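Local coordinates for phage integrase/site-specific recombinase (Haloarcula marismortui, PDB 3NRW), which probably binds DNA through this N-terminal core-binding domain, one piece of a longer integrase-type enzyme of site-specific DNA recombination, at residues 5-10 and 93-98; 14-19 and 84-89. All blocks are in the same frame, centred on the assembly; numbering follows the deposited sequence.

Contact 1. Residues 5-10 and 93-98; sequences PSLSPR and IDVVDE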
# COMPACT_ATOMS: atom_id res chain seq x y z
N PRO A 5 -2.40 -13.30 -12.06
CA PRO A 5 -2.09 -13.52 -10.64
C PRO A 5 -2.96 -12.68 -9.70
O PRO A 5 -3.44 -11.61 -10.07
CB PRO A 5 -0.61 -13.16 -10.55
CG PRO A 5 -0.47 -12.08 -11.56
CD PRO A 5 -1.30 -12.59 -12.73
N SER A 6 -3.15 -13.18 -8.48
CA SER A 6 -3.96 -12.49 -7.49
C SER A 6 -3.35 -12.65 -6.10
O SER A 6 -2.95 -13.74 -5.71
CB SER A 6 -5.38 -13.06 -7.50
OG SER A 6 -6.22 -12.38 -6.58
N LEU A 7 -3.27 -11.54 -5.36
CA LEU A 7 -2.72 -11.56 -4.01
C LEU A 7 -3.58 -10.76 -3.06
O LEU A 7 -4.09 -9.69 -3.40
CB LEU A 7 -1.30 -10.99 -3.99
CG LEU A 7 -0.21 -11.71 -4.78
CD1 LEU A 7 1.10 -10.95 -4.65
CD2 LEU A 7 -0.05 -13.13 -4.27
N SER A 8 -3.74 -11.29 -1.85
CA SER A 8 -4.51 -10.63 -0.82
C SER A 8 -3.64 -9.51 -0.29
O SER A 8 -2.44 -9.47 -0.56
CB SER A 8 -4.81 -11.60 0.32
OG SER A 8 -3.61 -11.98 0.98
N PRO A 9 -4.23 -8.57 0.46
CA PRO A 9 -3.43 -7.47 1.00
C PRO A 9 -2.24 -8.00 1.80
O PRO A 9 -1.10 -7.58 1.57
CB PRO A 9 -4.44 -6.71 1.86
CG PRO A 9 -5.70 -6.83 1.03
CD PRO A 9 -5.68 -8.31 0.64
N ARG A 10 -2.48 -8.94 2.71
CA ARG A 10 -1.40 -9.49 3.52
C ARG A 10 -0.31 -10.15 2.66
O ARG A 10 0.88 -9.91 2.87
CB ARG A 10 -1.94 -10.49 4.55
CG ARG A 10 -2.64 -11.69 3.96
CD ARG A 10 -3.21 -12.58 5.05
NE ARG A 10 -2.22 -12.90 6.08
CZ ARG A 10 -2.47 -13.66 7.14
NH1 ARG A 10 -3.68 -14.19 7.30
NH2 ARG A 10 -1.52 -13.90 8.03
N ILE A 93 4.43 -6.61 -11.42
CA ILE A 93 4.26 -8.06 -11.37
C ILE A 93 2.85 -8.53 -11.69
O ILE A 93 2.47 -9.65 -11.34
CB ILE A 93 4.71 -8.66 -10.02
CG1 ILE A 93 3.90 -8.07 -8.87
CG2 ILE A 93 6.20 -8.40 -9.82
CD1 ILE A 93 4.18 -8.76 -7.55
N ASP A 94 2.08 -7.67 -12.35
CA ASP A 94 0.74 -8.01 -12.79
C ASP A 94 -0.29 -8.35 -11.71
O ASP A 94 -1.27 -9.04 -11.98
CB ASP A 94 0.85 -9.18 -13.79
CG ASP A 94 1.93 -8.96 -14.83
OD1 ASP A 94 1.90 -7.91 -15.51
OD2 ASP A 94 2.82 -9.84 -14.98
N VAL A 95 -0.08 -7.85 -10.49
CA VAL A 95 -1.00 -8.11 -9.39
C VAL A 95 -2.16 -7.10 -9.34
O VAL A 95 -3.23 -7.40 -8.82
CB VAL A 95 -0.24 -8.12 -8.05
CG1 VAL A 95 -1.21 -8.23 -6.88
CG2 VAL A 95 0.72 -9.29 -8.03
N VAL A 96 -1.93 -5.91 -9.88
CA VAL A 96 -2.98 -4.91 -9.93
C VAL A 96 -2.95 -4.21 -11.29
O VAL A 96 -1.96 -4.30 -12.01
CB VAL A 96 -2.82 -3.85 -8.82
CG1 VAL A 96 -4.09 -3.03 -8.73
CG2 VAL A 96 -2.56 -4.51 -7.48
N ASP A 97 -4.05 -3.56 -11.64
CA ASP A 97 -4.18 -2.83 -12.90
C ASP A 97 -3.01 -1.88 -13.08
O ASP A 97 -2.61 -1.19 -12.15
CB ASP A 97 -5.48 -2.03 -12.93
CG ASP A 97 -6.71 -2.91 -13.06
OD1 ASP A 97 -7.83 -2.39 -12.86
OD2 ASP A 97 -6.56 -4.12 -13.36
N GLU A 98 -2.47 -1.81 -14.30
CA GLU A 98 -1.34 -0.94 -14.57
C GLU A 98 -1.61 0.54 -14.33
O GLU A 98 -0.68 1.31 -14.08
CB GLU A 98 -0.84 -1.14 -16.00
CG GLU A 98 -1.92 -1.09 -17.07
CD GLU A 98 -2.47 -2.47 -17.40
OE1 GLU A 98 -3.04 -3.13 -16.50
OE2 GLU A 98 -2.33 -2.89 -18.57
O HOH W 1 -4.65 -9.01 -7.00

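Contact 2. Residues 14-19 and 84-89; sequences DRYLAH and KNWLEY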
# COMPACT_ATOMS: atom_id res chain seq x y z
N ASP A 14 3.56 -8.86 2.42
CA ASP A 14 4.72 -9.71 2.71
C ASP A 14 5.64 -9.82 1.50
O ASP A 14 6.87 -9.79 1.64
CB ASP A 14 4.30 -11.14 3.10
CG ASP A 14 3.50 -11.22 4.39
OD1 ASP A 14 3.59 -10.30 5.24
OD2 ASP A 14 2.78 -12.23 4.57
N ARG A 15 5.06 -9.95 0.31
CA ARG A 15 5.84 -10.08 -0.91
C ARG A 15 6.70 -8.85 -1.15
O ARG A 15 7.87 -8.95 -1.51
CB ARG A 15 4.92 -10.31 -2.11
CG ARG A 15 5.62 -10.95 -3.30
CD ARG A 15 4.68 -11.02 -4.49
NE ARG A 15 5.27 -11.71 -5.64
CZ ARG A 15 5.22 -13.02 -5.84
NH1 ARG A 15 4.60 -13.81 -4.96
NH2 ARG A 15 5.76 -13.55 -6.93
N TYR A 16 6.10 -7.68 -0.95
CA TYR A 16 6.80 -6.42 -1.15
C TYR A 16 7.97 -6.27 -0.17
O TYR A 16 9.08 -5.90 -0.58
CB TYR A 16 5.81 -5.26 -0.98
CG TYR A 16 6.44 -3.89 -1.11
CD1 TYR A 16 7.03 -3.48 -2.31
CD2 TYR A 16 6.46 -3.01 -0.03
CE1 TYR A 16 7.63 -2.22 -2.43
CE2 TYR A 16 7.06 -1.75 -0.14
CZ TYR A 16 7.64 -1.37 -1.34
OH TYR A 16 8.25 -0.14 -1.45
N LEU A 17 7.74 -6.56 1.10
CA LEU A 17 8.80 -6.42 2.10
C LEU A 17 9.99 -7.34 1.78
O LEU A 17 11.14 -6.93 1.91
CB LEU A 17 8.27 -6.71 3.50
CG LEU A 17 7.14 -5.79 3.98
CD1 LEU A 17 6.78 -6.16 5.41
CD2 LEU A 17 7.57 -4.32 3.89
N ALA A 18 9.69 -8.57 1.36
CA ALA A 18 10.74 -9.52 1.01
C ALA A 18 11.50 -9.00 -0.20
O ALA A 18 12.73 -9.11 -0.28
CB ALA A 18 10.13 -10.89 0.71
N HIS A 19 10.76 -8.43 -1.15
CA HIS A 19 11.33 -7.88 -2.37
C HIS A 19 12.26 -6.70 -2.11
O HIS A 19 13.27 -6.53 -2.80
CB HIS A 19 10.20 -7.45 -3.33
CG HIS A 19 10.65 -6.53 -4.42
ND1 HIS A 19 10.49 -5.16 -4.35
CD2 HIS A 19 11.26 -6.78 -5.60
CE1 HIS A 19 10.98 -4.61 -5.45
NE2 HIS A 19 11.46 -5.57 -6.22
N LYS A 84 2.18 4.14 -2.59
CA LYS A 84 2.39 4.35 -4.02
C LYS A 84 3.47 3.42 -4.58
O LYS A 84 3.27 2.77 -5.61
CB LYS A 84 2.79 5.80 -4.29
CG LYS A 84 3.20 6.08 -5.73
CD LYS A 84 2.00 6.13 -6.65
CE LYS A 84 1.58 7.56 -6.92
NZ LYS A 84 2.56 8.27 -7.80
N ASN A 85 4.62 3.35 -3.91
CA ASN A 85 5.70 2.49 -4.37
C ASN A 85 5.30 1.03 -4.34
O ASN A 85 5.72 0.23 -5.18
CB ASN A 85 6.95 2.70 -3.50
CG ASN A 85 7.45 4.12 -3.56
OD1 ASN A 85 7.21 4.83 -4.53
ND2 ASN A 85 8.17 4.53 -2.52
N TRP A 86 4.48 0.68 -3.35
CA TRP A 86 4.01 -0.69 -3.22
C TRP A 86 3.16 -1.05 -4.44
O TRP A 86 3.38 -2.09 -5.06
CB TRP A 86 3.20 -0.82 -1.94
CG TRP A 86 2.63 -2.16 -1.66
CD1 TRP A 86 3.17 -3.38 -1.97
CD2 TRP A 86 1.45 -2.43 -0.89
NE1 TRP A 86 2.40 -4.39 -1.43
CE2 TRP A 86 1.34 -3.83 -0.76
CE3 TRP A 86 0.49 -1.61 -0.30
CZ2 TRP A 86 0.29 -4.43 -0.06
CZ3 TRP A 86 -0.56 -2.21 0.41
CH2 TRP A 86 -0.64 -3.61 0.52
N LEU A 87 2.21 -0.20 -4.79
CA LEU A 87 1.36 -0.46 -5.94
C LEU A 87 2.15 -0.51 -7.25
O LEU A 87 1.78 -1.25 -8.16
CB LEU A 87 0.23 0.57 -6.03
CG LEU A 87 -0.74 0.54 -4.84
CD1 LEU A 87 -1.87 1.52 -5.09
CD2 LEU A 87 -1.30 -0.87 -4.63
N GLU A 88 3.22 0.27 -7.34
CA GLU A 88 4.04 0.26 -8.55
C GLU A 88 4.67 -1.12 -8.69
O GLU A 88 4.74 -1.67 -9.79
CB GLU A 88 5.15 1.33 -8.48
CG GLU A 88 4.61 2.74 -8.34
CD GLU A 88 5.67 3.81 -8.49
OE1 GLU A 88 6.81 3.59 -8.01
OE2 GLU A 88 5.37 4.87 -9.07
N TYR A 89 5.12 -1.68 -7.58
CA TYR A 89 5.72 -3.01 -7.58
C TYR A 89 4.67 -4.03 -8.02
O TYR A 89 4.93 -4.86 -8.89
CB TYR A 89 6.23 -3.38 -6.17
CG TYR A 89 6.57 -4.84 -6.00
CD1 TYR A 89 7.56 -5.45 -6.78
CD2 TYR A 89 5.91 -5.63 -5.05
CE1 TYR A 89 7.87 -6.79 -6.63
CE2 TYR A 89 6.21 -6.97 -4.90
CZ TYR A 89 7.20 -7.55 -5.69
OH TYR A 89 7.51 -8.89 -5.55
O HOH W 2 8.36 2.62 0.06

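Contact 1. Residues 5-10 and 93-98
Pro5 lays its pyrrolidine ring against the turn that follows helix 73-92, its CG meeting the carbonyl oxygen of Asp94 at 3.2 Å. The ring also brushes the Asp94 side chain, with CG 3.9 Å from Asp94 CB. This turn is a Schellman motif: Asp94, with a positive phi of 63°, is its C' residue and turns the chain out of the helix. The backbone oxygens of Pro5 and Asp94 both accept hydrogen bonds from Arg52 NH2, so one guanidinium nitrogen ties the two segments together. Two residues on, Leu7 faces Val95, and the two side chains cross at about a right angle. Leu7 CD1 lies 3.8 Å from Val95 CG2, while Leu7 CB rests 4.0 Å from Val95 CG1. With CG1 anti to the backbone N (chi1 173°) and CG2 anti to the carbonyl carbon, the valine fork presents one methyl to each of these leucine atoms. Water 1 bridges the backbones beside this pair, donating to Val95 O at 2.8 Å and weakly accepting from Leu7 N. Ser8 then occupies the N-cap position of helix 9-20. The contact is small, near the surface and of mixed character, joining the chain that leads into helix 9-20 to the loop that leaves helix 73-92; Met51 of a neighbouring loop touches Pro9 and Val96.

Contact 2. Residues 14-19 and 84-89
Tyr16 and His19 of helix 9-20 meet Trp86 and Tyr89 of helix 73-92 in an aromatic cluster, which fills the crossing of two nearly perpendicular helices (93° between the short segments) in this all-helical core-binding domain. Tyr16 runs through its middle. Its CB sits 3.4 Å from Trp86 CD1, and CG is equally near that atom. CG stands anti to the backbone N (chi1 178°), which carries the ring toward Trp86. CD1 and CD2 also lie near Trp86 CD1, and at the ring's edge CD1 meets Tyr89 CD2 at 3.7 Å, the two ring planes being inclined to each other. Farther out, Trp86 CA makes a CH-pi contact over one face, 4.1 Å from the centroid and offset toward the rim, nearest CE1 and CZ. The tip, OH, touches Asn85 CB and shares water 2 with Asn85 ND2. Trp86 NE1 is engaged by Ala12 O, a hydrogen bond to an earlier turn of helix 9-20, and Leu36 of helix 26-45 packs on both Tyr16 and Trp86. Tyr89 also forms a face-to-face stack with His19, centroids 4.2 Å apart and planes at 20°. Its hydroxyl reaches past the histidine to the extended Arg15 side chain, where Tyr89 OH lies 3.6 Å from both CG and NE of Arg15.

Overall arrangement
The centres of the two contacts lie about 10 Å apart, and both join the start of the chain to its later part. Segment 5-10 runs into helix 9-20, though its touching residues lie just ahead of it, and contact 2 uses the second half of that helix. Their partners follow one another too, as helix 73-92 supplies 84-89 and then runs out into 93-98. The order along the chain is 5-10, 14-19, 84-89, 93-98, so contact 2 falls between the two segments of contact 1. Arg15 bridges them, with its CD 3.6 Å from Leu7 CD1. Together they tie the first helix of the core-binding domain to the last, with helices 26-45 and 56-67 between them in sequence.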